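Local structure of diguanylate cyclase (Marinobacter aquaeolei VT8, 3IGN) at residues Asp11-Leu16 with Glu64-Thr69; Ala83-Tyr86 with Glu90-Ile93. The protein is the GGDEF domain of a diguanylate cyclase, which probably condenses two GTP into cyclic di-GMP with release of two diphosphates. One frame throughout, in Å; residues are numbered along the deposited sequence.

Interaction 1 packs the loop 11-16 against helix 59-74. It lies nearer the periphery. Both contacts are partly buried. Interaction 2 pairs strands 82-85 and 90-96 close to the centre of the domain. The chemistry differs accordingly. No hydrogen bond crosses interaction 1, which rests on leucine, isoleucine, threonine and arginine side chains. Interaction 2 is built on backbone hydrogen bonds between strands. The two adjoin. D11 OD1 forms a salt bridge with R85 NH1 at 3.2 Å. I66 packs on the guanidinium end of R85. L16 and T69 both touch the ring of F91. The loop and the helix thus meet one face of the hairpin, the face of R85 and F91.

Interaction 1: Asp11-Leu16 with Glu64-Thr69; sequences DRLTGL and EVIRHT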
loop_
_atom_site.group_PDB
_atom_site.type_symbol
_atom_site.label_atom_id
_atom_site.label_comp_id
_atom_site.label_asym_id
_atom_site.label_seq_id
_atom_site.Cartn_x
_atom_site.Cartn_y
_atom_site.Cartn_z
ATOM N N ASP A 11 0.379 -12.328 -6.633
ATOM C CA ASP A 11 -0.855 -12.617 -5.914
ATOM C C ASP A 11 -1.925 -12.841 -6.978
ATOM O O ASP A 11 -2.090 -12.023 -7.882
ATOM C CB ASP A 11 -1.248 -11.433 -5.022
ATOM C CG ASP A 11 -2.632 -11.589 -4.421
ATOM O OD1 ASP A 11 -2.858 -12.578 -3.698
ATOM O OD2 ASP A 11 -3.492 -10.720 -4.672
ATOM N N ARG A 12 -2.648 -13.950 -6.868
ATOM C CA ARG A 12 -3.686 -14.291 -7.836
ATOM C C ARG A 12 -4.794 -13.254 -8.016
ATOM O O ARG A 12 -5.027 -12.774 -9.126
ATOM C CB ARG A 12 -4.322 -15.632 -7.468
ATOM C CG ARG A 12 -3.387 -16.825 -7.545
ATOM C CD ARG A 12 -4.140 -18.094 -7.169
ATOM N NE ARG A 12 -4.722 -17.991 -5.832
ATOM C CZ ARG A 12 -4.140 -18.428 -4.720
ATOM N NH1 ARG A 12 -2.951 -19.014 -4.776
ATOM N NH2 ARG A 12 -4.742 -18.270 -3.549
ATOM N N LEU A 13 -5.478 -12.917 -6.928
ATOM C CA LEU A 13 -6.588 -11.967 -6.959
ATOM C C LEU A 13 -6.297 -10.574 -7.506
ATOM O O LEU A 13 -7.094 -10.026 -8.269
ATOM C CB LEU A 13 -7.189 -11.822 -5.553
ATOM C CG LEU A 13 -8.267 -10.745 -5.365
ATOM C CD1 LEU A 13 -9.505 -11.099 -6.179
ATOM C CD2 LEU A 13 -8.625 -10.626 -3.890
ATOM N N THR A 14 -5.161 -10.003 -7.119
ATOM C CA THR A 14 -4.811 -8.652 -7.540
ATOM C C THR A 14 -3.812 -8.521 -8.686
ATOM O O THR A 14 -3.814 -7.518 -9.395
ATOM C CB THR A 14 -4.251 -7.857 -6.356
ATOM O OG1 THR A 14 -3.001 -8.429 -5.951
ATOM C CG2 THR A 14 -5.221 -7.896 -5.184
ATOM N N GLY A 15 -2.960 -9.521 -8.868
ATOM C CA GLY A 15 -1.970 -9.448 -9.931
ATOM C C GLY A 15 -0.697 -8.753 -9.473
ATOM O O GLY A 15 0.298 -8.708 -10.201
ATOM N N LEU A 16 -0.732 -8.208 -8.262
ATOM C CA LEU A 16 0.422 -7.518 -7.693
ATOM C C LEU A 16 1.415 -8.554 -7.189
ATOM O O LEU A 16 1.120 -9.750 -7.179
ATOM C CB LEU A 16 -0.018 -6.643 -6.516
ATOM C CG LEU A 16 -1.113 -5.609 -6.768
ATOM C CD1 LEU A 16 -1.477 -4.931 -5.457
ATOM C CD2 LEU A 16 -0.636 -4.590 -7.792
ATOM N N GLU A 64 -13.966 -7.615 -4.895
ATOM C CA GLU A 64 -14.032 -6.588 -5.924
ATOM C C GLU A 64 -13.402 -5.303 -5.415
ATOM O O GLU A 64 -12.764 -4.574 -6.170
ATOM C CB GLU A 64 -15.481 -6.331 -6.350
ATOM C CG GLU A 64 -15.926 -7.237 -7.473
ATOM C CD GLU A 64 -15.012 -7.127 -8.677
ATOM O OE1 GLU A 64 -15.055 -6.084 -9.365
ATOM O OE2 GLU A 64 -14.238 -8.078 -8.926
ATOM N N VAL A 65 -13.580 -5.031 -4.127
ATOM C CA VAL A 65 -13.009 -3.834 -3.527
ATOM C C VAL A 65 -11.488 -3.971 -3.520
ATOM O O VAL A 65 -10.772 -3.011 -3.792
ATOM C CB VAL A 65 -13.529 -3.631 -2.085
ATOM C CG1 VAL A 65 -12.819 -2.456 -1.432
ATOM C CG2 VAL A 65 -15.027 -3.375 -2.111
ATOM N N ILE A 66 -11.002 -5.172 -3.219
ATOM C CA ILE A 66 -9.569 -5.428 -3.201
ATOM C C ILE A 66 -9.001 -5.301 -4.608
ATOM O O ILE A 66 -7.977 -4.652 -4.815
ATOM C CB ILE A 66 -9.251 -6.842 -2.663
ATOM C CG1 ILE A 66 -9.449 -6.876 -1.148
ATOM C CG2 ILE A 66 -7.827 -7.228 -3.012
ATOM C CD1 ILE A 66 -9.379 -8.267 -0.549
ATOM N N ARG A 67 -9.668 -5.918 -5.577
ATOM C CA ARG A 67 -9.200 -5.860 -6.955
ATOM C C ARG A 67 -9.191 -4.434 -7.486
ATOM O O ARG A 67 -8.272 -4.039 -8.202
ATOM C CB ARG A 67 -10.066 -6.740 -7.861
ATOM C CG ARG A 67 -9.595 -8.177 -7.946
ATOM C CD ARG A 67 -10.368 -8.954 -9.003
ATOM N NE ARG A 67 -11.754 -9.177 -8.611
ATOM C CZ ARG A 67 -12.282 -10.377 -8.399
ATOM N NH1 ARG A 67 -11.539 -11.467 -8.546
ATOM N NH2 ARG A 67 -13.549 -10.491 -8.031
ATOM N N HIS A 68 -10.212 -3.660 -7.141
ATOM C CA HIS A 68 -10.277 -2.280 -7.601
ATOM C C HIS A 68 -9.141 -1.472 -6.989
ATOM O O HIS A 68 -8.535 -0.635 -7.656
ATOM C CB HIS A 68 -11.612 -1.640 -7.224
ATOM C CG HIS A 68 -11.759 -0.235 -7.721
ATOM N ND1 HIS A 68 -11.798 0.078 -9.063
ATOM C CD2 HIS A 68 -11.851 0.942 -7.058
ATOM C CE1 HIS A 68 -11.906 1.387 -9.205
ATOM N NE2 HIS A 68 -11.940 1.936 -8.003
ATOM N N THR A 69 -8.868 -1.719 -5.710
ATOM C CA THR A 69 -7.799 -1.016 -5.011
ATOM C C THR A 69 -6.464 -1.298 -5.700
ATOM O O THR A 69 -5.656 -0.389 -5.916
ATOM C CB THR A 69 -7.714 -1.466 -3.540
ATOM O OG1 THR A 69 -8.965 -1.212 -2.892
ATOM C CG2 THR A 69 -6.613 -0.701 -2.811
#
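L13 reaches from the loop 11-16 to the helix segment 64-69 and meets both I66 and R67. Its CG lies anti to the backbone N (chi1 173°), which brings the two methyl groups to the helix. CD1 lies over one face of the R67 guanidinium, 3.6 Å from R67 CZ. CD2 turns to the other neighbour and touches I66 CG2 at 3.6 Å. L13 crosses each of these side chains at about a right angle. The aliphatic part of R67 also packs on the loop backbone, with R67 CG 3.1 Å from L13 O. The guanidinium is held from within the helix. R67 NE and NH2 both grip E64 OE2, each at 2.7 Å, side-on and tilted from the guanidinium plane. I66 CG2 also meets T14 CG2, a tight contact at 3.5 Å. T14 is fixed inside its own loop: D11 OD2 accepts from T14 N and, through its anti lone pair, from T14 OG1 at 2.7 Å. T14 OG1 in turn accepts from L16 N. T14 O reaches R74 further along the helix. The loop combines an Asx motif with an ST turn. Its sequence, DRLTGL, matches the DxLT motif of GGDEF domains, here in the loop that runs into strand 17-18.

Interaction 2: Ala83-Tyr86 with Glu90-Ile93; sequences AGRY and EFGI
E90 OE1 comes to the edge of the Y86 ring, near the ring plane and 3.2 Å from Y86 CD2. The two side chains run side by side in the same direction, their flat groups 34° apart. Y86 has its CG anti to the backbone N (chi1 -176°), which carries the ring alongside E90. Y86 also touches R19 and E23 of helix 19-36. E90 OE2 lies close to D46 OD2 of strand 40-47. The F91 ring is met obliquely by G84 O and R85 CA; outside the hairpin it meets the F45 ring nearly parallel. R85 extends on the same sheet face, and its NH2 donates a hydrogen bond to G88 O in the turn. Between the strands, G84 and G92 form the hydrogen-bonded pair: G84 N to G92 O is 2.8 Å and G92 N to G84 O is 2.9 Å. A83-I93 and R85-F91 are the flanking non-hydrogen-bonded pairs. The bond from Y86 N to E90 O is weak. A CA-H...O contact joins A83 CA to G92 O at 3.3 Å. I93 lies beside D81, which binds cyclic di-GMP. This antiparallel beta hairpin carries the GGEEF signature, the active-site motif of diguanylate cyclases, in its turn and at the start of strand 90-96.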
loop_
_atom_site.group_PDB
_atom_site.type_symbol
_atom_site.label_atom_id
_atom_site.label_comp_id
_atom_site.label_asym_id
_atom_site.label_seq_id
_atom_site.Cartn_x
_atom_site.Cartn_y
_atom_site.Cartn_z
ATOM N N ALA A 83 4.609 -2.289 -6.207
ATOM C CA ALA A 83 3.463 -2.534 -5.333
ATOM C C ALA A 83 3.278 -4.015 -5.036
ATOM O O ALA A 83 3.552 -4.874 -5.880
ATOM C CB ALA A 83 2.206 -1.972 -5.966
ATOM N N GLY A 84 2.808 -4.317 -3.832
ATOM C CA GLY A 84 2.592 -5.702 -3.474
ATOM C C GLY A 84 1.394 -5.844 -2.565
ATOM O O GLY A 84 0.986 -4.887 -1.907
ATOM N N ARG A 85 0.797 -7.029 -2.551
ATOM C CA ARG A 85 -0.330 -7.257 -1.662
ATOM C C ARG A 85 0.311 -7.922 -0.465
ATOM O O ARG A 85 0.728 -9.080 -0.517
ATOM C CB ARG A 85 -1.369 -8.190 -2.272
ATOM C CG ARG A 85 -2.611 -8.278 -1.411
ATOM C CD ARG A 85 -3.417 -9.504 -1.757
ATOM N NE ARG A 85 -4.677 -9.551 -1.026
ATOM C CZ ARG A 85 -5.526 -10.569 -1.082
ATOM N NH1 ARG A 85 -5.241 -11.624 -1.835
ATOM N NH2 ARG A 85 -6.663 -10.530 -0.401
ATOM N N TYR A 86 0.397 -7.175 0.622
ATOM C CA TYR A 86 1.040 -7.661 1.820
ATOM C C TYR A 86 0.194 -8.655 2.619
ATOM O O TYR A 86 0.696 -9.658 3.101
ATOM C CB TYR A 86 1.418 -6.456 2.666
ATOM C CG TYR A 86 2.178 -6.824 3.889
ATOM C CD1 TYR A 86 3.507 -7.232 3.818
ATOM C CD2 TYR A 86 1.564 -6.783 5.125
ATOM C CE1 TYR A 86 4.199 -7.591 4.971
ATOM C CE2 TYR A 86 2.243 -7.139 6.274
ATOM C CZ TYR A 86 3.555 -7.539 6.191
ATOM O OH TYR A 86 4.215 -7.881 7.345
ATOM N N GLU A 90 -4.308 -5.436 3.080
ATOM C CA GLU A 90 -3.120 -4.581 3.215
ATOM C C GLU A 90 -2.237 -4.599 1.968
ATOM O O GLU A 90 -1.977 -5.650 1.394
ATOM C CB GLU A 90 -2.255 -5.025 4.401
ATOM C CG GLU A 90 -2.886 -4.921 5.770
ATOM C CD GLU A 90 -1.842 -4.685 6.848
ATOM O OE1 GLU A 90 -0.701 -5.168 6.679
ATOM O OE2 GLU A 90 -2.157 -4.024 7.862
ATOM N N PHE A 91 -1.754 -3.423 1.576
ATOM C CA PHE A 91 -0.896 -3.291 0.401
ATOM C C PHE A 91 0.360 -2.512 0.766
ATOM O O PHE A 91 0.375 -1.773 1.739
ATOM C CB PHE A 91 -1.625 -2.535 -0.711
ATOM C CG PHE A 91 -2.897 -3.185 -1.165
ATOM C CD1 PHE A 91 -2.931 -3.922 -2.344
ATOM C CD2 PHE A 91 -4.066 -3.043 -0.426
ATOM C CE1 PHE A 91 -4.120 -4.509 -2.787
ATOM C CE2 PHE A 91 -5.255 -3.624 -0.858
ATOM C CZ PHE A 91 -5.282 -4.357 -2.041
ATOM N N GLY A 92 1.409 -2.683 -0.027
ATOM C CA GLY A 92 2.637 -1.954 0.224
ATOM C C GLY A 92 3.189 -1.468 -1.101
ATOM O O GLY A 92 2.927 -2.066 -2.137
ATOM N N ILE A 93 3.932 -0.367 -1.078
ATOM C CA ILE A 93 4.547 0.148 -2.298
ATOM C C ILE A 93 5.951 0.632 -1.966
ATOM O O ILE A 93 6.153 1.295 -0.948
ATOM C CB ILE A 93 3.797 1.368 -2.889
ATOM C CG1 ILE A 93 2.282 1.176 -2.833
ATOM C CG2 ILE A 93 4.207 1.563 -4.340
ATOM C CD1 ILE A 93 1.520 2.433 -3.229
#